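PDB 5Z7C: 3'3'-cGAMP-specific phosphodiesterase 3 from Vibrio cholerae O1 biovar El Tor str. N16961, which is a largely helical member of the HD-GYP family whose single chain carries two successive HD-domain regions. Local coordinates for residues E42-C47 and L73-G78; G170-D175 and G182-R187. The protein carries 2 engineered substitutions. One frame throughout, in Å; residues are numbered along the deposited sequence.

Interaction 1: residues E42-C47 and L73-G78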
loop_
_atom_site.group_PDB
_atom_site.type_symbol
_atom_site.label_atom_id
_atom_site.label_comp_id
_atom_site.label_asym_id
_atom_site.label_seq_id
_atom_site.Cartn_x
_atom_site.Cartn_y
_atom_site.Cartn_z
ATOM N N GLU A 42 1.813 7.822 -8.991
ATOM C CA GLU A 42 2.909 6.886 -8.909
ATOM C C GLU A 42 3.989 7.772 -8.388
ATOM O O GLU A 42 4.895 8.163 -9.085
ATOM C CB GLU A 42 3.275 6.327 -10.277
ATOM C CG GLU A 42 2.252 5.447 -10.930
ATOM C CD GLU A 42 2.682 5.009 -12.304
ATOM O OE1 GLU A 42 3.679 5.543 -12.808
ATOM O OE2 GLU A 42 2.034 4.121 -12.880
ATOM N N HIS A 43 3.827 8.154 -7.143
ATOM C CA HIS A 43 4.837 8.899 -6.476
ATOM C C HIS A 43 6.026 8.068 -6.092
ATOM O O HIS A 43 7.144 8.451 -6.323
ATOM C CB HIS A 43 4.237 9.531 -5.240
ATOM C CG HIS A 43 5.236 10.233 -4.401
ATOM N ND1 HIS A 43 5.952 11.304 -4.863
ATOM C CD2 HIS A 43 5.676 9.992 -3.151
ATOM C CE1 HIS A 43 6.783 11.703 -3.928
ATOM N NE2 HIS A 43 6.633 10.925 -2.879
ATOM N N CYS A 44 5.793 6.916 -5.500
ATOM C CA CYS A 44 6.889 6.094 -5.044
ATOM C C CYS A 44 7.731 5.708 -6.209
ATOM O O CYS A 44 8.932 5.658 -6.102
ATOM C CB CYS A 44 6.388 4.841 -4.366
ATOM S SG CYS A 44 6.373 4.990 -2.613
ATOM N N ILE A 45 7.100 5.449 -7.332
ATOM C CA ILE A 45 7.825 4.991 -8.471
ATOM C C ILE A 45 8.805 6.017 -8.928
ATOM O O ILE A 45 9.912 5.696 -9.251
ATOM C CB ILE A 45 6.881 4.659 -9.591
ATOM C CG1 ILE A 45 5.967 3.534 -9.163
ATOM C CG2 ILE A 45 7.618 4.167 -10.751
ATOM C CD1 ILE A 45 6.700 2.373 -8.618
ATOM N N ARG A 46 8.374 7.261 -8.964
ATOM C CA ARG A 46 9.209 8.374 -9.361
ATOM C C ARG A 46 10.368 8.631 -8.436
ATOM O O ARG A 46 11.419 9.008 -8.883
ATOM C CB ARG A 46 8.375 9.612 -9.556
ATOM C CG ARG A 46 7.539 9.541 -10.795
ATOM C CD ARG A 46 6.793 10.816 -11.073
ATOM N NE ARG A 46 6.059 11.261 -9.912
ATOM C CZ ARG A 46 4.781 11.007 -9.700
ATOM N NH1 ARG A 46 4.086 10.316 -10.572
ATOM N NH2 ARG A 46 4.207 11.446 -8.611
ATOM N N CYS A 47 10.179 8.454 -7.148
ATOM C CA CYS A 47 11.274 8.628 -6.231
ATOM C C CYS A 47 12.310 7.614 -6.506
ATOM O O CYS A 47 13.477 7.880 -6.401
ATOM C CB CYS A 47 10.828 8.439 -4.806
ATOM S SG CYS A 47 9.612 9.675 -4.256
ATOM N N LEU A 73 11.408 2.557 -2.408
ATOM C CA LEU A 73 10.089 2.003 -2.597
ATOM C C LEU A 73 9.275 1.909 -1.337
ATOM O O LEU A 73 8.105 2.115 -1.338
ATOM C CB LEU A 73 10.215 0.636 -3.245
ATOM C CG LEU A 73 10.771 0.493 -4.647
ATOM C CD1 LEU A 73 10.933 -0.906 -5.012
ATOM C CD2 LEU A 73 9.906 1.149 -5.620
ATOM N N LEU A 74 9.927 1.598 -0.253
ATOM C CA LEU A 74 9.282 1.318 0.996
ATOM C C LEU A 74 9.319 2.443 1.995
ATOM O O LEU A 74 9.105 2.212 3.152
ATOM C CB LEU A 74 9.947 0.135 1.637
ATOM C CG LEU A 74 9.680 -1.219 1.035
ATOM C CD1 LEU A 74 10.476 -2.198 1.788
ATOM C CD2 LEU A 74 8.251 -1.526 1.163
ATOM N N LYS A 75 9.584 3.653 1.567
ATOM C CA LYS A 75 9.786 4.730 2.507
ATOM C C LYS A 75 8.572 5.037 3.365
ATOM O O LYS A 75 8.685 5.353 4.527
ATOM C CB LYS A 75 10.282 5.972 1.799
ATOM C CG LYS A 75 9.305 6.565 0.899
ATOM C CD LYS A 75 9.983 7.385 -0.129
ATOM C CE LYS A 75 9.260 8.650 -0.371
ATOM N NZ LYS A 75 8.085 8.444 -1.214
ATOM N N ASP A 76 7.403 4.889 2.776
ATOM C CA ASP A 76 6.149 5.277 3.373
ATOM C C ASP A 76 5.428 4.116 4.004
ATOM O O ASP A 76 4.264 4.184 4.267
ATOM C CB ASP A 76 5.263 5.885 2.312
ATOM C CG ASP A 76 5.809 7.153 1.765
ATOM O OD1 ASP A 76 6.642 7.759 2.419
ATOM O OD2 ASP A 76 5.401 7.559 0.684
ATOM N N ALA A 77 6.136 3.042 4.231
ATOM C CA ALA A 77 5.548 1.829 4.720
ATOM C C ALA A 77 4.955 2.073 6.069
ATOM O O ALA A 77 3.925 1.537 6.401
ATOM C CB ALA A 77 6.577 0.792 4.807
ATOM N N GLY A 78 5.613 2.928 6.820
ATOM C CA GLY A 78 5.177 3.342 8.133
ATOM C C GLY A 78 3.869 4.087 8.210
ATOM O O GLY A 78 3.149 3.939 9.174
#
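The amine of Lys75 meets His43, Cys44 and Cys47 on the first turn of helix 43-56. Its NZ lies 3.3 Å from His43 NE2, approaching the imidazole obliquely, and the lysine chain and the ring cross at about a right angle. Lys75 leaves its backbone between N and the carbonyl carbon (chi1 67°) and bends again at its last two torsions, which turns the amine back toward the helix. Within 73-78 the same NZ forms a salt bridge with Asp76 OD2 (3.4 Å), its hydrogen bond weak.

Sulfur contacts are looser. Cys47 SG stands 3.6 Å from Lys75 NZ and also lies over one face of the His43 ring, near its rim. Cys44 SG faces the chain leaving helix 62-73, 3.6 Å from Leu73 O. Behind the ring, His43 ND1 is hydrogen-bonded to Asp206, which also forms a salt bridge with Arg46, so one carboxylate of helix 194-211 steadies the imidazole.

Lys75-Asp76 probably occupies the place of the His-Asp pair of an HD motif. A lysine amine among imidazole, thiols and carboxylate is consistent with a degenerate HD site, its positive charge probably balanced in part by Asp76.

Interaction 2: residues G170-D175 and G182-R187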
loop_
_atom_site.group_PDB
_atom_site.type_symbol
_atom_site.label_atom_id
_atom_site.label_comp_id
_atom_site.label_asym_id
_atom_site.label_seq_id
_atom_site.Cartn_x
_atom_site.Cartn_y
_atom_site.Cartn_z
ATOM N N GLY A 170 17.100 3.784 7.458
ATOM C CA GLY A 170 17.166 4.461 6.203
ATOM C C GLY A 170 15.804 4.474 5.646
ATOM O O GLY A 170 15.591 4.972 4.583
ATOM N N ILE A 171 14.882 3.883 6.364
ATOM C CA ILE A 171 13.489 4.192 6.217
ATOM C C ILE A 171 13.278 4.969 7.501
ATOM O O ILE A 171 12.526 5.903 7.555
ATOM C CB ILE A 171 12.657 2.942 6.221
ATOM C CG1 ILE A 171 12.824 2.233 4.898
ATOM C CG2 ILE A 171 11.244 3.276 6.327
ATOM C CD1 ILE A 171 12.040 1.007 4.789
ATOM N N HIS A 172 13.956 4.544 8.543
ATOM C CA HIS A 172 13.860 5.109 9.865
ATOM C C HIS A 172 14.311 6.532 9.996
ATOM O O HIS A 172 13.759 7.284 10.758
ATOM C CB HIS A 172 14.675 4.276 10.810
ATOM C CG HIS A 172 14.594 4.726 12.226
ATOM N ND1 HIS A 172 14.172 3.904 13.242
ATOM C CD2 HIS A 172 14.882 5.911 12.799
ATOM C CE1 HIS A 172 14.201 4.563 14.380
ATOM N NE2 HIS A 172 14.640 5.779 14.140
ATOM N N SER A 173 15.323 6.894 9.234
ATOM C CA SER A 173 15.930 8.198 9.307
ATOM C C SER A 173 15.528 9.041 8.140
ATOM O O SER A 173 16.180 9.985 7.819
ATOM C CB SER A 173 17.423 8.076 9.360
ATOM O OG SER A 173 17.829 7.529 10.585
ATOM N N LEU A 174 14.416 8.724 7.537
ATOM C CA LEU A 174 14.024 9.398 6.343
ATOM C C LEU A 174 13.884 10.851 6.642
ATOM O O LEU A 174 14.221 11.681 5.850
ATOM C CB LEU A 174 12.686 8.855 5.908
ATOM C CG LEU A 174 11.980 9.427 4.703
ATOM C CD1 LEU A 174 12.796 9.192 3.512
ATOM C CD2 LEU A 174 10.667 8.841 4.515
ATOM N N ASP A 175 13.378 11.159 7.812
ATOM C CA ASP A 175 12.956 12.500 8.124
ATOM C C ASP A 175 13.974 13.298 8.899
ATOM O O ASP A 175 13.690 14.355 9.397
ATOM C CB ASP A 175 11.627 12.465 8.826
ATOM C CG ASP A 175 10.499 12.218 7.887
ATOM O OD1 ASP A 175 10.344 12.987 6.945
ATOM O OD2 ASP A 175 9.759 11.252 8.067
ATOM N N GLY A 182 15.913 17.454 11.942
ATOM C CA GLY A 182 14.905 16.493 11.574
ATOM C C GLY A 182 14.613 15.523 12.680
ATOM O O GLY A 182 15.399 15.356 13.574
ATOM N N ARG A 183 13.485 14.850 12.582
ATOM C CA ARG A 183 13.103 13.880 13.566
ATOM C C ARG A 183 13.265 12.455 13.088
ATOM O O ARG A 183 13.364 12.270 11.913
ATOM C CB ARG A 183 11.644 14.197 13.807
ATOM C CG ARG A 183 11.337 15.670 13.879
ATOM C CD ARG A 183 9.879 15.926 13.629
ATOM N NE ARG A 183 9.436 17.240 14.065
ATOM C CZ ARG A 183 9.596 17.722 15.292
ATOM N NH1 ARG A 183 10.222 17.025 16.224
ATOM N NH2 ARG A 183 9.150 18.928 15.573
ATOM N N PRO A 184 13.304 11.494 13.973
ATOM C CA PRO A 184 13.090 11.717 15.384
ATOM C C PRO A 184 14.342 11.840 16.195
ATOM O O PRO A 184 14.226 12.033 17.377
ATOM C CB PRO A 184 12.432 10.424 15.789
ATOM C CG PRO A 184 13.103 9.463 14.974
ATOM C CD PRO A 184 13.187 10.079 13.649
ATOM N N GLU A 185 15.503 11.639 15.615
ATOM C CA GLU A 185 16.713 11.634 16.399
ATOM C C GLU A 185 17.588 12.859 16.288
ATOM O O GLU A 185 18.586 12.950 16.967
ATOM C CB GLU A 185 17.546 10.427 16.048
ATOM C CG GLU A 185 17.095 9.160 16.652
ATOM C CD GLU A 185 17.852 8.010 16.095
ATOM O OE1 GLU A 185 18.009 7.954 14.873
ATOM O OE2 GLU A 185 18.302 7.160 16.864
ATOM N N GLN A 186 17.232 13.789 15.434
ATOM C CA GLN A 186 18.035 14.962 15.288
ATOM C C GLN A 186 19.470 14.661 14.894
ATOM O O GLN A 186 20.394 15.250 15.406
ATOM C CB GLN A 186 18.000 15.721 16.581
ATOM C CG GLN A 186 16.800 16.588 16.710
ATOM C CD GLN A 186 15.608 15.836 17.198
ATOM O OE1 GLN A 186 15.692 15.068 18.139
ATOM N NE2 GLN A 186 14.482 16.056 16.564
ATOM N N ARG A 187 19.635 13.731 13.975
ATOM C CA ARG A 187 20.907 13.440 13.365
ATOM C C ARG A 187 21.273 14.516 12.401
ATOM O O ARG A 187 20.412 15.104 11.776
ATOM C CB ARG A 187 20.818 12.158 12.585
ATOM C CG ARG A 187 20.791 10.937 13.406
ATOM C CD ARG A 187 20.649 9.759 12.527
ATOM N NE ARG A 187 20.383 8.581 13.302
ATOM C CZ ARG A 187 21.324 7.779 13.747
ATOM N NH1 ARG A 187 22.577 8.039 13.468
ATOM N NH2 ARG A 187 21.017 6.720 14.461
#
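His172 reaches Pro184 and Glu185 with the far end of its ring. With CG trans to the backbone N (chi1 -177°), the imidazole swings across to 182-187, and NE2 comes to 4.1 Å from Pro184 CG. The same nitrogen lies near Glu185 OE1, the ring and carboxylate planes being turned 49° apart.

Glu185 and Arg187 both reach out on extended chains and join in a salt bridge. Arg187 NE donates to Glu185 OE1 over 2.9 Å, meeting the oxygen from above the carboxylate plane, while NH2 adds a weak bond to the same oxygen. Ser173 OG sits beside this pair, 3.9 Å from Arg187 NE.

At the other end backbone meets backbone. Asp175 O makes a CH...O contact of 3.3 Å with Gly182 CA, the bare glycine letting the two backbones come this close. Asp175 CB packs 3.5 Å from Arg183 O, and the carboxylate leads away toward a long, weak ion pair with Arg150. The peptide before Pro184 is cis.

Gly182-Arg183-Pro184 resembles the Gly-Tyr-Pro signature of HD-GYP domains, with arginine at the tyrosine position; the contact thus appears to fold a variant GYP loop back on the chain preceding it.

In the fold
Along the chain the two contacts follow one another, 42-47 and 73-78 first, 170-175 and 182-187 later, and their centres lie 16 Å apart. Interaction 1 is buried, about 9 Å from the centre of the chain, whereas interaction 2 lies farther out, at about 22 Å. They meet directly: Ile171 CD1 packs 3.6 Å from Leu74 O, and Leu174 CD2 lies 4.0 Å from Lys75 CB. Helix 194-211 backs both, with Gln203 touching Lys75 and Leu174. Helix 141-160 touches interaction 2 through His172 and Pro184. The packing of 73-78 on 170-175 thus brings the presumed HD-like position next to the chain that carries the GYP-like loop.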